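Local coordinates for protein scallop myosin (Argopecten irradians, PDB 1WDC) that serves as the regulatory light chain of scallop striated-muscle myosin, binding divalent metal and making the motor's ATPase activity dependent on calcium, at residues 55-58 against 59-63; 67-70 against 71-75; 85-88 against 89-93; 110-113 against 114-118; 124-127 against 128-132. All coordinates share one frame; numbering follows the deposited sequence.

Contact 1 (55-58 against 59-63); sequences ELTA and MLKEA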
loop_
_atom_site.group_PDB
_atom_site.type_symbol
_atom_site.label_atom_id
_atom_site.label_comp_id
_atom_site.label_asym_id
_atom_site.label_seq_id
_atom_site.Cartn_x
_atom_site.Cartn_y
_atom_site.Cartn_z
ATOM N N GLU B 55 35.066 12.775 -12.379
ATOM C CA GLU B 55 34.094 11.671 -12.411
ATOM C C GLU B 55 34.701 10.368 -12.877
ATOM O O GLU B 55 34.251 9.314 -12.467
ATOM C CB GLU B 55 32.934 11.985 -13.336
ATOM C CG GLU B 55 32.234 13.299 -13.062
ATOM C CD GLU B 55 31.278 13.248 -11.876
ATOM O OE1 GLU B 55 30.561 12.227 -11.727
ATOM O OE2 GLU B 55 31.219 14.247 -11.113
ATOM N N LEU B 56 35.650 10.446 -13.807
ATOM C CA LEU B 56 36.418 9.277 -14.248
ATOM C C LEU B 56 37.273 8.741 -13.100
ATOM O O LEU B 56 37.487 7.534 -12.956
ATOM C CB LEU B 56 37.357 9.649 -15.408
ATOM C CG LEU B 56 36.852 10.317 -16.699
ATOM C CD1 LEU B 56 38.044 10.734 -17.544
ATOM C CD2 LEU B 56 35.947 9.371 -17.483
ATOM N N THR B 57 37.909 9.668 -12.400
ATOM C CA THR B 57 38.771 9.329 -11.277
ATOM C C THR B 57 37.953 8.487 -10.357
ATOM O O THR B 57 38.276 7.338 -10.120
ATOM C CB THR B 57 39.223 10.586 -10.500
ATOM O OG1 THR B 57 40.253 11.255 -11.240
ATOM C CG2 THR B 57 39.735 10.203 -9.106
ATOM N N ALA B 58 36.781 9.001 -10.038
ATOM C CA ALA B 58 35.965 8.425 -9.002
ATOM C C ALA B 58 35.339 7.043 -9.330
ATOM O O ALA B 58 35.272 6.181 -8.452
ATOM C CB ALA B 58 34.912 9.434 -8.583
ATOM N N MET B 59 34.946 6.783 -10.577
ATOM C CA MET B 59 34.353 5.482 -10.880
ATOM C C MET B 59 35.406 4.381 -10.893
ATOM O O MET B 59 35.089 3.207 -10.698
ATOM C CB MET B 59 33.553 5.517 -12.199
ATOM C CG MET B 59 34.316 5.866 -13.456
ATOM S SD MET B 59 33.287 6.376 -14.874
ATOM C CE MET B 59 33.278 4.890 -15.761
ATOM N N LEU B 60 36.671 4.793 -10.979
ATOM C CA LEU B 60 37.808 3.892 -10.879
ATOM C C LEU B 60 38.149 3.552 -9.437
ATOM O O LEU B 60 38.469 2.427 -9.119
ATOM C CB LEU B 60 39.020 4.522 -11.546
ATOM C CG LEU B 60 39.102 4.217 -13.032
ATOM C CD1 LEU B 60 40.385 4.750 -13.592
ATOM C CD2 LEU B 60 39.027 2.721 -13.237
ATOM N N LYS B 61 38.003 4.536 -8.569
ATOM C CA LYS B 61 38.068 4.369 -7.131
ATOM C C LYS B 61 37.041 3.367 -6.628
ATOM O O LYS B 61 36.932 3.139 -5.434
ATOM C CB LYS B 61 37.797 5.712 -6.466
ATOM C CG LYS B 61 38.975 6.645 -6.459
ATOM C CD LYS B 61 39.041 7.374 -5.118
ATOM C CE LYS B 61 38.119 6.747 -4.064
ATOM N NZ LYS B 61 37.294 7.793 -3.355
ATOM N N GLU B 62 36.173 2.894 -7.510
ATOM C CA GLU B 62 35.179 1.917 -7.114
ATOM C C GLU B 62 35.715 0.488 -7.150
ATOM O O GLU B 62 35.348 -0.318 -6.301
ATOM C CB GLU B 62 33.915 2.082 -7.966
ATOM C CG GLU B 62 33.040 3.246 -7.500
ATOM C CD GLU B 62 31.799 3.452 -8.358
ATOM O OE1 GLU B 62 31.263 2.456 -8.866
ATOM O OE2 GLU B 62 31.350 4.611 -8.520
ATOM N N ALA B 63 36.688 0.221 -8.023
ATOM C CA ALA B 63 37.448 -1.044 -7.996
ATOM C C ALA B 63 38.593 -1.056 -6.945
ATOM O O ALA B 63 39.546 -0.279 -7.061
ATOM C CB ALA B 63 37.999 -1.340 -9.380
#
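The carbonyl oxygen of Thr57 receives two backbone N-H groups. Lys61 N reaches Thr57 O at 3.2 Å (N-H...O angle 156°), while Leu60 N adds a weak bond to Thr57 O at 3.1 Å. This overlap of four-residue and three-residue spacing is common near the C-terminal end of a helix. Two residues earlier, Met59 N donates to Glu55 O at 3.2 Å. The side chain of Met59 then curls over the same strip of backbone: with chi1 at 61° its CG sits between N and the carbonyl carbon, which brings Met59 CG to 3.6 Å from Leu56 O. A flexible, unbranched thioether can take up this course, and Met59 packs with Leu56 on Ile40 of helix 37-47. Leu60 sets its CB 3.2 Å from Thr57 O and packs on Lys37 and Leu67. The Thr57 hydroxyl is hydrogen-bonded to Asp53 O in the preceding turn, a usual place for a helical threonine, and more weakly to Lys37 NZ. Lys61 CB points toward the helix, but its bent chain leads the amine away. A type I beta turn from Leu60 to Ala63 carries the chain onward, a helix-to-turn passage within the helix-loop-helix architecture of the EF-hand domain pair.

Contact 2 (67-70 against 71-75); sequences LNFT and MFLSI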
loop_
_atom_site.group_PDB
_atom_site.type_symbol
_atom_site.label_atom_id
_atom_site.label_comp_id
_atom_site.label_asym_id
_atom_site.label_seq_id
_atom_site.Cartn_x
_atom_site.Cartn_y
_atom_site.Cartn_z
ATOM N N LEU B 67 41.546 -3.383 -12.433
ATOM C CA LEU B 67 40.241 -3.537 -13.068
ATOM C C LEU B 67 40.258 -4.457 -14.272
ATOM O O LEU B 67 40.070 -4.025 -15.403
ATOM C CB LEU B 67 39.685 -2.163 -13.446
ATOM C CG LEU B 67 38.180 -1.919 -13.655
ATOM C CD1 LEU B 67 37.344 -2.899 -12.896
ATOM C CD2 LEU B 67 37.872 -0.485 -13.210
ATOM N N ASN B 68 40.475 -5.742 -14.009
ATOM C CA ASN B 68 40.244 -6.780 -15.007
ATOM C C ASN B 68 38.757 -7.180 -15.037
ATOM O O ASN B 68 37.943 -6.610 -14.327
ATOM C CB ASN B 68 41.173 -7.998 -14.746
ATOM C CG ASN B 68 40.888 -8.727 -13.418
ATOM O OD1 ASN B 68 39.983 -8.359 -12.650
ATOM N ND2 ASN B 68 41.651 -9.792 -13.164
ATOM N N PHE B 69 38.388 -8.094 -15.918
ATOM C CA PHE B 69 36.988 -8.482 -16.011
ATOM C C PHE B 69 36.395 -8.993 -14.688
ATOM O O PHE B 69 35.268 -8.661 -14.341
ATOM C CB PHE B 69 36.797 -9.528 -17.097
ATOM C CG PHE B 69 35.363 -9.849 -17.357
ATOM C CD1 PHE B 69 34.414 -8.840 -17.382
ATOM C CD2 PHE B 69 34.944 -11.169 -17.453
ATOM C CE1 PHE B 69 33.072 -9.129 -17.484
ATOM C CE2 PHE B 69 33.596 -11.469 -17.556
ATOM C CZ PHE B 69 32.657 -10.442 -17.568
ATOM N N THR B 70 37.178 -9.741 -13.924
ATOM C CA THR B 70 36.682 -10.364 -12.709
ATOM C C THR B 70 36.255 -9.302 -11.701
ATOM O O THR B 70 35.215 -9.421 -11.036
ATOM C CB THR B 70 37.773 -11.279 -12.107
ATOM O OG1 THR B 70 37.812 -12.492 -12.847
ATOM C CG2 THR B 70 37.487 -11.632 -10.715
ATOM N N MET B 71 37.036 -8.236 -11.624
ATOM C CA MET B 71 36.728 -7.137 -10.733
ATOM C C MET B 71 35.569 -6.289 -11.343
ATOM O O MET B 71 34.748 -5.721 -10.597
ATOM C CB MET B 71 38.012 -6.333 -10.528
ATOM C CG MET B 71 37.839 -4.912 -10.115
ATOM S SD MET B 71 37.550 -4.833 -8.399
ATOM C CE MET B 71 38.134 -6.457 -7.897
ATOM N N PHE B 72 35.436 -6.345 -12.678
ATOM C CA PHE B 72 34.410 -5.605 -13.440
ATOM C C PHE B 72 33.027 -6.207 -13.182
ATOM O O PHE B 72 32.048 -5.505 -12.985
ATOM C CB PHE B 72 34.712 -5.686 -14.950
ATOM C CG PHE B 72 33.695 -4.966 -15.840
ATOM C CD1 PHE B 72 33.796 -3.592 -16.081
ATOM C CD2 PHE B 72 32.717 -5.673 -16.525
ATOM C CE1 PHE B 72 32.942 -2.950 -16.998
ATOM C CE2 PHE B 72 31.866 -5.044 -17.439
ATOM C CZ PHE B 72 31.977 -3.681 -17.678
ATOM N N LEU B 73 32.935 -7.475 -13.520
ATOM C CA LEU B 73 31.789 -8.288 -13.212
ATOM C C LEU B 73 31.305 -8.024 -11.802
ATOM O O LEU B 73 30.118 -7.771 -11.584
ATOM C CB LEU B 73 32.202 -9.738 -13.353
ATOM C CG LEU B 73 31.163 -10.770 -13.754
ATOM C CD1 LEU B 73 30.002 -10.171 -14.564
ATOM C CD2 LEU B 73 31.924 -11.817 -14.534
ATOM N N SER B 74 32.253 -8.007 -10.869
ATOM C CA SER B 74 31.954 -7.924 -9.446
ATOM C C SER B 74 31.368 -6.592 -8.979
ATOM O O SER B 74 30.529 -6.595 -8.082
ATOM C CB SER B 74 33.194 -8.257 -8.618
ATOM O OG SER B 74 33.266 -7.403 -7.478
ATOM N N ILE B 75 31.830 -5.463 -9.522
ATOM C CA ILE B 75 31.255 -4.160 -9.144
ATOM C C ILE B 75 29.809 -3.978 -9.675
ATOM O O ILE B 75 29.024 -3.191 -9.122
ATOM C CB ILE B 75 32.153 -2.929 -9.613
ATOM C CG1 ILE B 75 31.959 -2.641 -11.107
ATOM C CG2 ILE B 75 33.639 -3.189 -9.311
ATOM C CD1 ILE B 75 32.509 -1.306 -11.552
#
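The rings of Phe69 and Phe72 meet rim to rim, neither lying over the other: their centroids are 6.0 Å apart and their planes are inclined at 40°. Phe72 CD2 lies at the edge of the Phe69 ring, 3.6 Å from Phe69 CE1. One face of Phe69 carries Leu73 CB, displaced toward the rim, and the branch Leu73 CD2 comes in obliquely to 3.4 Å from Phe69 CZ. The first torsion of Phe69 (chi1 -173°) turns its CG away from the backbone N, carrying the ring forward along the helix to these residues. Large apolar groups fit here because helix 14-27 packs against them: Phe69 and Phe72 both touch Met20, Phe24 meets the Phe72 ring edge-to-face, and Lys21 makes a cation-pi contact with Phe69.

The helix starts at Asn68, a classical N-cap. Its short amide side chain supplies the main acceptor of Met71 N, Asn68 OD1 at 3.1 Å (N-H...O angle 156°), with Asn68 O a weak second; N-H groups in a first turn lack the usual helical partner four residues back. Just ahead of the cap, Leu67 shares backbone hydrogen bonds with Val35, as in the short pairing between the two loops of an EF-hand pair; Asn68 itself packs on Phe34, a residue of the magnesium site.

Leu67 CD1 presses against Met71 CG at 3.5 Å, tight for two carbons, their side chains crossing at about a right angle. From the first turn into the second, Leu73 N bonds to Phe69 O at 2.7 Å and Ser74 N to Thr70 O at 3.3 Å.

Contact 3 (85-88 against 89-93); sequences SEET and IRNAF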
loop_
_atom_site.group_PDB
_atom_site.type_symbol
_atom_site.label_atom_id
_atom_site.label_comp_id
_atom_site.label_asym_id
_atom_site.label_seq_id
_atom_site.Cartn_x
_atom_site.Cartn_y
_atom_site.Cartn_z
ATOM N N SER B 85 12.915 -9.719 -7.894
ATOM C CA SER B 85 12.667 -10.245 -9.223
ATOM C C SER B 85 11.530 -9.521 -9.941
ATOM O O SER B 85 10.752 -8.819 -9.313
ATOM C CB SER B 85 12.327 -11.708 -9.137
ATOM O OG SER B 85 11.192 -11.868 -8.319
ATOM N N GLU B 86 11.386 -9.774 -11.241
ATOM C CA GLU B 86 10.404 -9.076 -12.055
ATOM C C GLU B 86 9.007 -9.527 -11.692
ATOM O O GLU B 86 8.059 -8.728 -11.656
ATOM C CB GLU B 86 10.640 -9.345 -13.529
ATOM C CG GLU B 86 10.081 -8.255 -14.426
ATOM C CD GLU B 86 10.243 -8.544 -15.916
ATOM O OE1 GLU B 86 11.137 -9.338 -16.275
ATOM O OE2 GLU B 86 9.536 -7.913 -16.735
ATOM N N GLU B 87 8.907 -10.799 -11.345
ATOM C CA GLU B 87 7.638 -11.363 -10.929
ATOM C C GLU B 87 7.150 -10.756 -9.613
ATOM O O GLU B 87 5.989 -10.364 -9.503
ATOM C CB GLU B 87 7.769 -12.876 -10.792
ATOM C CG GLU B 87 6.482 -13.561 -10.361
ATOM C CD GLU B 87 6.693 -15.028 -10.052
ATOM O OE1 GLU B 87 7.493 -15.343 -9.130
ATOM O OE2 GLU B 87 6.078 -15.861 -10.757
ATOM N N THR B 88 8.070 -10.598 -8.662
ATOM C CA THR B 88 7.763 -9.958 -7.388
ATOM C C THR B 88 7.260 -8.525 -7.566
ATOM O O THR B 88 6.309 -8.117 -6.910
ATOM C CB THR B 88 8.991 -9.921 -6.457
ATOM O OG1 THR B 88 9.374 -11.254 -6.127
ATOM C CG2 THR B 88 8.666 -9.184 -5.161
ATOM N N ILE B 89 7.933 -7.772 -8.426
ATOM C CA ILE B 89 7.577 -6.379 -8.701
ATOM C C ILE B 89 6.264 -6.264 -9.482
ATOM O O ILE B 89 5.406 -5.471 -9.132
ATOM C CB ILE B 89 8.704 -5.630 -9.487
ATOM C CG1 ILE B 89 10.059 -5.744 -8.756
ATOM C CG2 ILE B 89 8.323 -4.134 -9.657
ATOM C CD1 ILE B 89 11.272 -5.277 -9.582
ATOM N N ARG B 90 6.082 -7.101 -10.487
ATOM C CA ARG B 90 4.801 -7.135 -11.188
ATOM C C ARG B 90 3.588 -7.521 -10.308
ATOM O O ARG B 90 2.536 -6.872 -10.376
ATOM C CB ARG B 90 4.896 -8.060 -12.384
ATOM C CG ARG B 90 3.892 -7.713 -13.446
ATOM C CD ARG B 90 3.891 -8.751 -14.534
ATOM N NE ARG B 90 5.221 -9.287 -14.800
ATOM C CZ ARG B 90 5.551 -10.553 -14.578
ATOM N NH1 ARG B 90 4.733 -11.343 -13.888
ATOM N NH2 ARG B 90 6.722 -11.008 -14.980
ATOM N N ASN B 91 3.779 -8.477 -9.398
ATOM C CA ASN B 91 2.736 -8.847 -8.458
ATOM C C ASN B 91 2.421 -7.811 -7.439
ATOM O O ASN B 91 1.316 -7.816 -6.914
ATOM C CB ASN B 91 3.077 -10.136 -7.732
ATOM C CG ASN B 91 2.964 -11.341 -8.618
ATOM O OD1 ASN B 91 3.498 -12.406 -8.314
ATOM N ND2 ASN B 91 2.300 -11.181 -9.746
ATOM N N ALA B 92 3.402 -6.992 -7.054
ATOM C CA ALA B 92 3.158 -5.921 -6.092
ATOM C C ALA B 92 2.217 -4.893 -6.688
ATOM O O ALA B 92 1.340 -4.403 -6.004
ATOM C CB ALA B 92 4.471 -5.245 -5.665
ATOM N N PHE B 93 2.441 -4.537 -7.954
ATOM C CA PHE B 93 1.597 -3.590 -8.723
ATOM C C PHE B 93 0.157 -4.158 -8.891
ATOM O O PHE B 93 -0.850 -3.422 -8.816
ATOM C CB PHE B 93 2.213 -3.360 -10.133
ATOM C CG PHE B 93 3.280 -2.252 -10.211
ATOM C CD1 PHE B 93 2.959 -0.912 -9.978
ATOM C CD2 PHE B 93 4.572 -2.538 -10.659
ATOM C CE1 PHE B 93 3.889 0.123 -10.198
ATOM C CE2 PHE B 93 5.515 -1.490 -10.879
ATOM C CZ PHE B 93 5.161 -0.170 -10.648
HETATM O O HOH W 1 6.951 -7.492 -16.318
#
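Glu86 and Arg90, one helical turn apart, approach each other through a water rather than directly. The water donates to Glu86 OE2 at 2.7 Å and accepts from Arg90 NE at 2.9 Å, lying in plane at the edge of the guanidinium. The charged groups are not in direct contact: Glu86 OE2 and Arg90 NH2 are 4.5 Å apart, beyond a salt bridge. The arginine starts out extended, but a bend at chi3 (-36°) folds its flat group back over the helix, so that one guanidinium face looks toward Glu86 O and Glu87 CA. Opposite charges at this spacing suit a helix surface, and the long arginine has the reach to stay with its partner. The other carboxylate oxygen of Glu86, OE1, is hydrogen-bonded to Ser151, and the Glu86 side chain packs on Thr145 and Ala146 of helix 141-149.

All this happens in the first turns of helix 86-94, in the second EF-hand. Ser85 is the N-cap: its OG accepts weakly from Thr88 N at 3.4 Å, and Thr88 OG1 comes within 2.9 Å of Ser85 OG. A short serine hydroxyl is apt here, since it can fold back to an N-H of the first turn.

Glu87 and Asn91 lie side by side and point the same way, carboxylate and amide planes only 21° apart, Glu87 CG 3.8 Å from Asn91 OD1. Ile89 faces the buried side, with CG1 at 3.2 Å from Ser85 O, and touches Lys149 as well as a polar side chain of another protein's chain. Among the backbone bonds, Arg90 N donates to Glu86 O at 2.8 Å.

Contact 4 (110-113 against 114-118); sequences KDLL and ENMGD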
loop_
_atom_site.group_PDB
_atom_site.type_symbol
_atom_site.label_atom_id
_atom_site.label_comp_id
_atom_site.label_asym_id
_atom_site.label_seq_id
_atom_site.Cartn_x
_atom_site.Cartn_y
_atom_site.Cartn_z
ATOM N N LYS B 110 0.322 7.688 -9.239
ATOM C CA LYS B 110 1.012 8.880 -8.716
ATOM C C LYS B 110 0.643 9.122 -7.263
ATOM O O LYS B 110 1.480 9.505 -6.442
ATOM C CB LYS B 110 0.660 10.139 -9.528
ATOM C CG LYS B 110 1.085 10.029 -10.954
ATOM C CD LYS B 110 1.268 11.361 -11.610
ATOM C CE LYS B 110 2.243 11.200 -12.778
ATOM N NZ LYS B 110 2.225 12.362 -13.734
ATOM N N ASP B 111 -0.637 8.918 -6.966
ATOM C CA ASP B 111 -1.175 9.209 -5.643
ATOM C C ASP B 111 -0.630 8.235 -4.608
ATOM O O ASP B 111 -0.231 8.630 -3.519
ATOM C CB ASP B 111 -2.686 9.119 -5.725
ATOM C CG ASP B 111 -3.368 9.356 -4.402
ATOM O OD1 ASP B 111 -3.061 10.383 -3.762
ATOM O OD2 ASP B 111 -4.274 8.537 -4.060
ATOM N N LEU B 112 -0.513 6.976 -5.013
ATOM C CA LEU B 112 0.067 5.927 -4.180
ATOM C C LEU B 112 1.504 6.253 -3.814
ATOM O O LEU B 112 1.815 6.310 -2.643
ATOM C CB LEU B 112 0.022 4.586 -4.917
ATOM C CG LEU B 112 -1.328 3.890 -4.957
ATOM C CD1 LEU B 112 -1.260 2.753 -5.949
ATOM C CD2 LEU B 112 -1.640 3.373 -3.564
ATOM N N LEU B 113 2.303 6.626 -4.824
ATOM C CA LEU B 113 3.756 6.851 -4.715
ATOM C C LEU B 113 4.135 8.108 -3.982
ATOM O O LEU B 113 5.021 8.106 -3.119
ATOM C CB LEU B 113 4.419 6.923 -6.098
ATOM C CG LEU B 113 4.537 5.683 -7.002
ATOM C CD1 LEU B 113 5.189 6.127 -8.313
ATOM C CD2 LEU B 113 5.370 4.577 -6.316
ATOM N N GLU B 114 3.363 9.147 -4.230
ATOM C CA GLU B 114 3.695 10.453 -3.742
ATOM C C GLU B 114 3.156 10.758 -2.350
ATOM O O GLU B 114 3.732 11.548 -1.595
ATOM C CB GLU B 114 3.189 11.440 -4.760
ATOM C CG GLU B 114 3.167 12.834 -4.289
ATOM C CD GLU B 114 2.918 13.774 -5.421
ATOM O OE1 GLU B 114 2.125 13.439 -6.347
ATOM O OE2 GLU B 114 3.581 14.824 -5.414
ATOM N N ASN B 115 2.035 10.138 -2.013
ATOM C CA ASN B 115 1.223 10.593 -0.911
ATOM C C ASN B 115 1.191 9.577 0.173
ATOM O O ASN B 115 0.692 9.832 1.251
ATOM C CB ASN B 115 -0.196 10.835 -1.379
ATOM C CG ASN B 115 -0.334 12.102 -2.177
ATOM O OD1 ASN B 115 -0.977 12.116 -3.226
ATOM N ND2 ASN B 115 0.234 13.191 -1.670
ATOM N N MET B 116 1.688 8.397 -0.131
ATOM C CA MET B 116 1.521 7.297 0.772
ATOM C C MET B 116 2.842 6.593 0.936
ATOM O O MET B 116 3.699 6.677 0.041
ATOM C CB MET B 116 0.500 6.312 0.193
ATOM C CG MET B 116 -0.850 6.382 0.820
ATOM S SD MET B 116 -2.005 5.917 -0.410
ATOM C CE MET B 116 -2.217 7.503 -1.166
ATOM N N GLY B 117 2.894 5.731 1.952
ATOM C CA GLY B 117 4.055 4.895 2.165
ATOM C C GLY B 117 5.259 5.728 2.526
ATOM O O GLY B 117 5.140 6.721 3.239
ATOM N N ASP B 118 6.416 5.359 1.988
ATOM C CA ASP B 118 7.584 6.230 2.072
ATOM C C ASP B 118 7.564 7.204 0.892
ATOM O O ASP B 118 8.152 6.922 -0.144
ATOM C CB ASP B 118 8.852 5.383 2.067
ATOM C CG ASP B 118 9.047 4.629 3.366
ATOM O OD1 ASP B 118 9.284 5.287 4.387
ATOM O OD2 ASP B 118 8.933 3.396 3.383
#
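Two torsions bring Asp111 and Met116 together. In Met116 the chain folds at its thioether (chi3 -86°), swinging CE back across the end of the helix until Met116 CE rests 3.3 Å from Asp111 O. In Asp111 the carboxylate carbon stands opposite the backbone N (chi1 178°), directing the acid along the helix, where Asp111 OD2 lies 3.7 Å from Met116 CE. Met116 SD lies 4.1 Å from Leu112 CD2, the two side chains crossing obliquely. A flexible methionine suits this position, where it meets the helix surface and two other chains of the assembly; Leu112 packs on the same two chains.

The backbone shows a helix coming to its end in the second EF-hand. Glu114 N donates to Lys110 O at 2.9 Å and Asn115 N to Asp111 O at 3.1 Å, but Met116 N holds Leu112 O only weakly, at 3.3 Å, and Met116 is the first residue to leave helical angles. Gly117 follows with a positive phi of 66°, a conformation that is easy without a side chain, and its backbone is hydrogen-bonded to another chain. Asp118 directs its carboxylate outward, to a salt bridge with a basic side chain of that other chain.

Leu113 packs on Met125 and Phe129 of helix 122-131. Glu114 sets its CB 3.1 Å from Lys110 O.

Contact 5 (124-127 against 128-132); sequences EMRM and TFKEA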
loop_
_atom_site.group_PDB
_atom_site.type_symbol
_atom_site.label_atom_id
_atom_site.label_comp_id
_atom_site.label_asym_id
_atom_site.label_seq_id
_atom_site.Cartn_x
_atom_site.Cartn_y
_atom_site.Cartn_z
ATOM N N GLU B 124 11.999 12.583 -7.385
ATOM C CA GLU B 124 11.789 11.154 -7.673
ATOM C C GLU B 124 10.527 10.953 -8.509
ATOM O O GLU B 124 10.481 10.060 -9.353
ATOM C CB GLU B 124 11.632 10.362 -6.401
ATOM C CG GLU B 124 12.812 10.363 -5.540
ATOM C CD GLU B 124 12.463 9.996 -4.141
ATOM O OE1 GLU B 124 11.524 10.566 -3.587
ATOM O OE2 GLU B 124 13.187 9.206 -3.534
ATOM N N MET B 125 9.531 11.828 -8.312
ATOM C CA MET B 125 8.258 11.741 -9.056
ATOM C C MET B 125 8.478 12.166 -10.510
ATOM O O MET B 125 8.151 11.446 -11.472
ATOM C CB MET B 125 7.172 12.645 -8.404
ATOM C CG MET B 125 6.446 12.065 -7.171
ATOM S SD MET B 125 5.662 10.450 -7.407
ATOM C CE MET B 125 4.696 10.793 -8.731
ATOM N N ARG B 126 9.130 13.312 -10.640
ATOM C CA ARG B 126 9.527 13.826 -11.925
ATOM C C ARG B 126 10.294 12.742 -12.745
ATOM O O ARG B 126 9.965 12.476 -13.930
ATOM C CB ARG B 126 10.398 15.051 -11.670
ATOM C CG ARG B 126 10.272 16.167 -12.684
ATOM C CD ARG B 126 11.599 16.910 -12.822
ATOM N NE ARG B 126 12.275 16.470 -14.036
ATOM C CZ ARG B 126 13.573 16.213 -14.150
ATOM N NH1 ARG B 126 14.459 16.716 -13.293
ATOM N NH2 ARG B 126 13.984 15.569 -15.230
ATOM N N MET B 127 11.231 12.054 -12.073
ATOM C CA MET B 127 12.158 11.116 -12.721
ATOM C C MET B 127 11.531 9.781 -13.069
ATOM O O MET B 127 11.912 9.155 -14.046
ATOM C CB MET B 127 13.393 10.861 -11.846
ATOM C CG MET B 127 14.444 11.982 -11.833
ATOM S SD MET B 127 14.592 12.932 -13.418
ATOM C CE MET B 127 15.069 11.626 -14.641
ATOM N N THR B 128 10.625 9.312 -12.226
ATOM C CA THR B 128 9.968 8.041 -12.459
ATOM C C THR B 128 9.105 8.117 -13.684
ATOM O O THR B 128 9.119 7.222 -14.527
ATOM C CB THR B 128 9.095 7.713 -11.293
ATOM O OG1 THR B 128 9.924 7.540 -10.154
ATOM C CG2 THR B 128 8.327 6.464 -11.537
ATOM N N PHE B 129 8.336 9.196 -13.768
ATOM C CA PHE B 129 7.313 9.297 -14.798
ATOM C C PHE B 129 7.805 9.987 -16.090
ATOM O O PHE B 129 7.147 9.901 -17.126
ATOM C CB PHE B 129 6.050 9.997 -14.246
ATOM C CG PHE B 129 5.273 9.171 -13.244
ATOM C CD1 PHE B 129 4.529 8.079 -13.647
ATOM C CD2 PHE B 129 5.407 9.397 -11.885
ATOM C CE1 PHE B 129 3.958 7.219 -12.691
ATOM C CE2 PHE B 129 4.837 8.530 -10.951
ATOM C CZ PHE B 129 4.132 7.458 -11.358
ATOM N N LYS B 130 8.992 10.590 -16.048
ATOM C CA LYS B 130 9.724 10.967 -17.266
ATOM C C LYS B 130 9.886 9.758 -18.211
ATOM O O LYS B 130 9.805 9.887 -19.443
ATOM C CB LYS B 130 11.110 11.530 -16.878
ATOM C CG LYS B 130 11.855 12.308 -17.974
ATOM C CD LYS B 130 12.971 13.184 -17.391
ATOM C CE LYS B 130 13.559 14.124 -18.448
ATOM N NZ LYS B 130 15.057 14.018 -18.563
ATOM N N GLU B 131 9.984 8.569 -17.621
ATOM C CA GLU B 131 10.325 7.376 -18.374
ATOM C C GLU B 131 9.148 6.421 -18.655
ATOM O O GLU B 131 9.169 5.685 -19.650
ATOM C CB GLU B 131 11.452 6.650 -17.646
ATOM C CG GLU B 131 12.685 6.391 -18.518
ATOM C CD GLU B 131 13.185 7.637 -19.263
ATOM O OE1 GLU B 131 13.318 8.715 -18.632
ATOM O OE2 GLU B 131 13.474 7.526 -20.479
ATOM N N ALA B 132 8.052 6.642 -17.927
ATOM C CA ALA B 132 6.959 5.675 -17.767
ATOM C C ALA B 132 6.076 5.477 -19.018
ATOM O O ALA B 132 5.701 6.446 -19.698
ATOM C CB ALA B 132 6.097 6.083 -16.582
#
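Hydrogen bonding centres on Glu124 O, which Thr128 grips twice: OG1 donates at 2.7 Å and the backbone N at 3.0 Å to Glu124 O, from opposite faces of the carbonyl plane. With chi1 at -64° the hydroxyl lies beside its own N, so a threonine in mid-helix satisfies its polar group on the preceding turn and can be buried. Phe129 N to Met125 O (3.2 Å, 163°) continues the helical pattern.

The sulfur-aromatic contact pairs Met125 with Phe129. Both side chains run the same way, and Met125 SD lies 5.4 Å from the Phe129 ring centroid, 86° off the ring normal, hence at the edge, as in a Met-aromatic pair. Thr128 CG2 lies above one ring face, toward its rim.

Charge and aliphatic packing meet on the exposed side. Arg126 and Lys130 run alongside each other, Arg126 NH2 3.4 Å from Lys130 CD and 3.8 Å from Lys130 NZ; the two like charges probably repel.

Glu124 makes a salt bridge to a basic side chain of another protein's chain. Helix 122-131 packs Met125 and Phe129 on helix 106-115, with Lys110 in a cation-pi contact with Phe129, and turns Thr128 and Glu131 to helix 141-149.

How the contacts relate
The five contacts fall into two groups along the chain. Contacts 1 and 2 lie on consecutive helices with centres 13 Å apart and meet where Leu60 CD2 packs on Leu67 CD2 at 3.4 Å. Both lie near the bound magnesium ion, about 8 Å from the side chain of Leu67 and about 10 Å from that of Leu60, without supplying a ligand. Contacts 4 and 5, also 13 Å between centres, join through Leu113 CD1 and Phe129 CZ (3.5 Å). Contact 3 stands somewhat apart, its nearest atoms about 6 Å from contact 4 and about 7 Å from contact 5. The groups are well separated: contacts 2 and 4 have centres about 38 Å apart, on opposite sides of the chain's centre.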